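Local coordinates for penicillin-binding protein activator LpoB (Escherichia coli, PDB 4Q6Z) that probably regulates peptidoglycan synthesis as an outer-membrane lipoprotein that activates penicillin-binding protein 1B, the chain here being its C-terminal domain, at residues A6-V11 with L52-K57. Numbering follows the deposited sequence.
Sequences AMQPMV and LANNGK
Val11 carries the apolar part of this contact with both of its methyls. CG2 is the nearer to Leu52, 3.7 Å from its methyl CD2, the two side chains crossing at a slant. CG1, set anti to the backbone N (chi1 166°), faces mainly the lysine on the turn after helix 41-53, with the leucine methyl still close by: it lies 3.9 Å from Lys57 CE, so the aliphatic end of that chain packs against the valine. Extended beyond its bend at chi2, the lysine runs toward helix 3-15 and carries NZ out beside Val11; there Lys57 NZ also gives a weak hydrogen bond to the carbonyl Asn54 O at 2.9 Å.

The polar part is looser. Gln8 and Asn54 cross at about a right angle at the more open edge, Gln8 NE2 standing 3.9 Å from Asn54 OD1, beyond hydrogen-bonding distance, with the amide planes 75° apart.

The contact thus joins helix 3-15 to the C-terminal end of helix 41-53 and the turn beyond it. Met7 extends the helix pairing onto Thr47 and Leu48. Leu52 also packs on Met14 and reaches Leu26 and Val28 of strand 25-35, while Met7 and Met10 rest on Leu113 and Met115 of strand 111-119, so both helices pack against the mixed sheet.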
ATOM      1  N   ALA A   6      12.840   5.916  -4.144  1.00 53.60           N
ATOM      2  CA  ALA A   6      12.761   4.758  -3.228  1.00 54.65           C
ATOM      3  C   ALA A   6      11.724   3.705  -3.638  1.00 54.32           C
ATOM      4  O   ALA A   6      11.925   2.510  -3.426  1.00 55.17           O
ATOM      5  CB  ALA A   6      12.484   5.226  -1.817  1.00 54.76           C
ATOM      6  N   MET A   7      10.634   4.159  -4.243  1.00 54.62           N
ATOM      7  CA  MET A   7       9.461   3.320  -4.479  1.00 51.11           C
ATOM      8  C   MET A   7       9.588   2.532  -5.768  1.00 53.45           C
ATOM      9  O   MET A   7       9.296   1.340  -5.788  1.00 54.96           O
ATOM     10  CB  MET A   7       8.193   4.167  -4.506  1.00 47.45           C
ATOM     11  CG  MET A   7       7.762   4.610  -3.121  1.00 46.28           C
ATOM     12  SD  MET A   7       6.347   5.728  -3.105  1.00 53.44           S
ATOM     13  CE  MET A   7       5.916   5.780  -1.379  1.00 47.65           C
ATOM     14  N   GLN A   8      10.029   3.193  -6.835  1.00 57.12           N
ATOM     15  CA  GLN A   8      10.215   2.523  -8.146  1.00 61.16           C
ATOM     16  C   GLN A   8      11.060   1.244  -8.070  1.00 61.82           C
ATOM     17  O   GLN A   8      10.692   0.234  -8.672  1.00 60.43           O
ATOM     18  CB  GLN A   8      10.846   3.468  -9.192  1.00 60.49           C
ATOM     19  CG  GLN A   8       9.884   4.460  -9.823  1.00 62.84           C
ATOM     20  CD  GLN A   8       8.840   3.807 -10.716  1.00 67.56           C
ATOM     21  OE1 GLN A   8       8.878   2.605 -10.985  1.00 71.07           O
ATOM     22  NE2 GLN A   8       7.887   4.602 -11.169  1.00 70.97           N
ATOM     23  N   PRO A   9      12.217   1.299  -7.373  1.00 63.32           N
ATOM     24  CA  PRO A   9      12.999   0.065  -7.185  1.00 60.23           C
ATOM     25  C   PRO A   9      12.241  -0.991  -6.395  1.00 56.13           C
ATOM     26  O   PRO A   9      12.374  -2.165  -6.692  1.00 58.26           O
ATOM     27  CB  PRO A   9      14.245   0.512  -6.395  1.00 61.52           C
ATOM     28  CG  PRO A   9      14.126   1.976  -6.173  1.00 62.89           C
ATOM     29  CD  PRO A   9      12.909   2.502  -6.868  1.00 62.72           C
ATOM     30  N   MET A  10      11.471  -0.566  -5.398  1.00 50.62           N
ATOM     31  CA  MET A  10      10.721  -1.490  -4.542  1.00 50.67           C
ATOM     32  C   MET A  10       9.547  -2.150  -5.253  1.00 46.32           C
ATOM     33  O   MET A  10       9.358  -3.356  -5.137  1.00 48.91           O
ATOM     34  CB  MET A  10      10.208  -0.785  -3.286  1.00 52.01           C
ATOM     35  CG  MET A  10      11.276  -0.633  -2.224  1.00 54.54           C
ATOM     36  SD  MET A  10      10.588  -0.214  -0.614  1.00 59.33           S
ATOM     37  CE  MET A  10      11.060   1.497  -0.714  1.00 62.24           C
ATOM     38  N   VAL A  11       8.749  -1.360  -5.958  1.00 41.47           N
ATOM     39  CA  VAL A  11       7.639  -1.890  -6.749  1.00 39.40           C
ATOM     40  C   VAL A  11       8.153  -2.898  -7.765  1.00 39.99           C
ATOM     41  O   VAL A  11       7.628  -3.998  -7.888  1.00 43.70           O
ATOM     42  CB  VAL A  11       6.904  -0.770  -7.486  1.00 39.42           C
ATOM     43  CG1 VAL A  11       5.995  -1.327  -8.568  1.00 37.85           C
ATOM     44  CG2 VAL A  11       6.102   0.062  -6.490  1.00 41.10           C
ATOM     45  N   LEU A  52       2.484   2.210  -8.881  1.00 52.20           N
ATOM     46  CA  LEU A  52       1.916   0.880  -9.105  1.00 53.79           C
ATOM     47  C   LEU A  52       1.025   0.802 -10.374  1.00 61.35           C
ATOM     48  O   LEU A  52       0.744  -0.290 -10.886  1.00 54.72           O
ATOM     49  CB  LEU A  52       1.114   0.450  -7.878  1.00 49.31           C
ATOM     50  CG  LEU A  52       1.862   0.359  -6.549  1.00 45.77           C
ATOM     51  CD1 LEU A  52       0.888   0.591  -5.409  1.00 44.75           C
ATOM     52  CD2 LEU A  52       2.545  -0.988  -6.384  1.00 43.06           C
ATOM     53  N   ALA A  53       0.563   1.966 -10.836  1.00 67.53           N
ATOM     54  CA  ALA A  53      -0.224   2.091 -12.065  1.00 72.43           C
ATOM     55  C   ALA A  53       0.634   2.111 -13.321  1.00 81.42           C
ATOM     56  O   ALA A  53       0.342   1.412 -14.285  1.00 80.43           O
ATOM     57  CB  ALA A  53      -1.054   3.357 -12.023  1.00 71.82           C
ATOM     58  N   ASN A  54       1.677   2.927 -13.320  1.00 89.80           N
ATOM     59  CA  ASN A  54       2.727   2.797 -14.320  1.00 98.91           C
ATOM     60  C   ASN A  54       3.407   1.431 -14.162  1.00101.52           C
ATOM     61  O   ASN A  54       4.150   1.249 -13.202  1.00101.68           O
ATOM     62  CB  ASN A  54       3.782   3.881 -14.113  1.00102.89           C
ATOM     63  CG  ASN A  54       5.042   3.626 -14.931  1.00103.51           C
ATOM     64  OD1 ASN A  54       6.085   3.239 -14.392  1.00103.07           O
ATOM     65  ND2 ASN A  54       4.942   3.806 -16.243  1.00101.31           N
ATOM     66  N   ASN A  55       3.156   0.455 -15.036  1.00100.18           N
ATOM     67  CA  ASN A  55       2.789   0.624 -16.447  1.00 99.92           C
ATOM     68  C   ASN A  55       1.595  -0.322 -16.737  1.00 94.31           C
ATOM     69  O   ASN A  55       1.559  -1.100 -17.699  1.00 82.63           O
ATOM     70  CB  ASN A  55       4.017   0.403 -17.366  1.00103.73           C
ATOM     71  CG  ASN A  55       4.163   1.487 -18.438  1.00105.99           C
ATOM     72  OD1 ASN A  55       3.804   2.648 -18.224  1.00114.87           O
ATOM     73  ND2 ASN A  55       4.705   1.112 -19.591  1.00100.70           N
ATOM     74  N   GLY A  56       0.604  -0.225 -15.855  1.00 93.93           N
ATOM     75  CA  GLY A  56      -0.656  -0.957 -15.961  1.00 88.51           C
ATOM     76  C   GLY A  56      -0.494  -2.390 -15.499  1.00 84.69           C
ATOM     77  O   GLY A  56      -1.241  -3.289 -15.889  1.00 94.88           O
ATOM     78  N   LYS A  57       0.504  -2.593 -14.653  1.00 75.92           N
ATOM     79  CA  LYS A  57       0.909  -3.927 -14.223  1.00 70.33           C
ATOM     80  C   LYS A  57       0.208  -4.284 -12.913  1.00 66.27           C
ATOM     81  O   LYS A  57       0.288  -5.412 -12.431  1.00 64.70           O
ATOM     82  CB  LYS A  57       2.423  -3.989 -14.049  1.00 72.15           C
ATOM     83  CG  LYS A  57       2.933  -2.931 -13.068  1.00 79.24           C
ATOM     84  CD  LYS A  57       4.288  -2.339 -13.426  1.00 83.73           C
ATOM     85  CE  LYS A  57       4.832  -1.557 -12.232  1.00 81.45           C
ATOM     86  NZ  LYS A  57       6.101  -0.861 -12.573  1.00 82.77           N
TER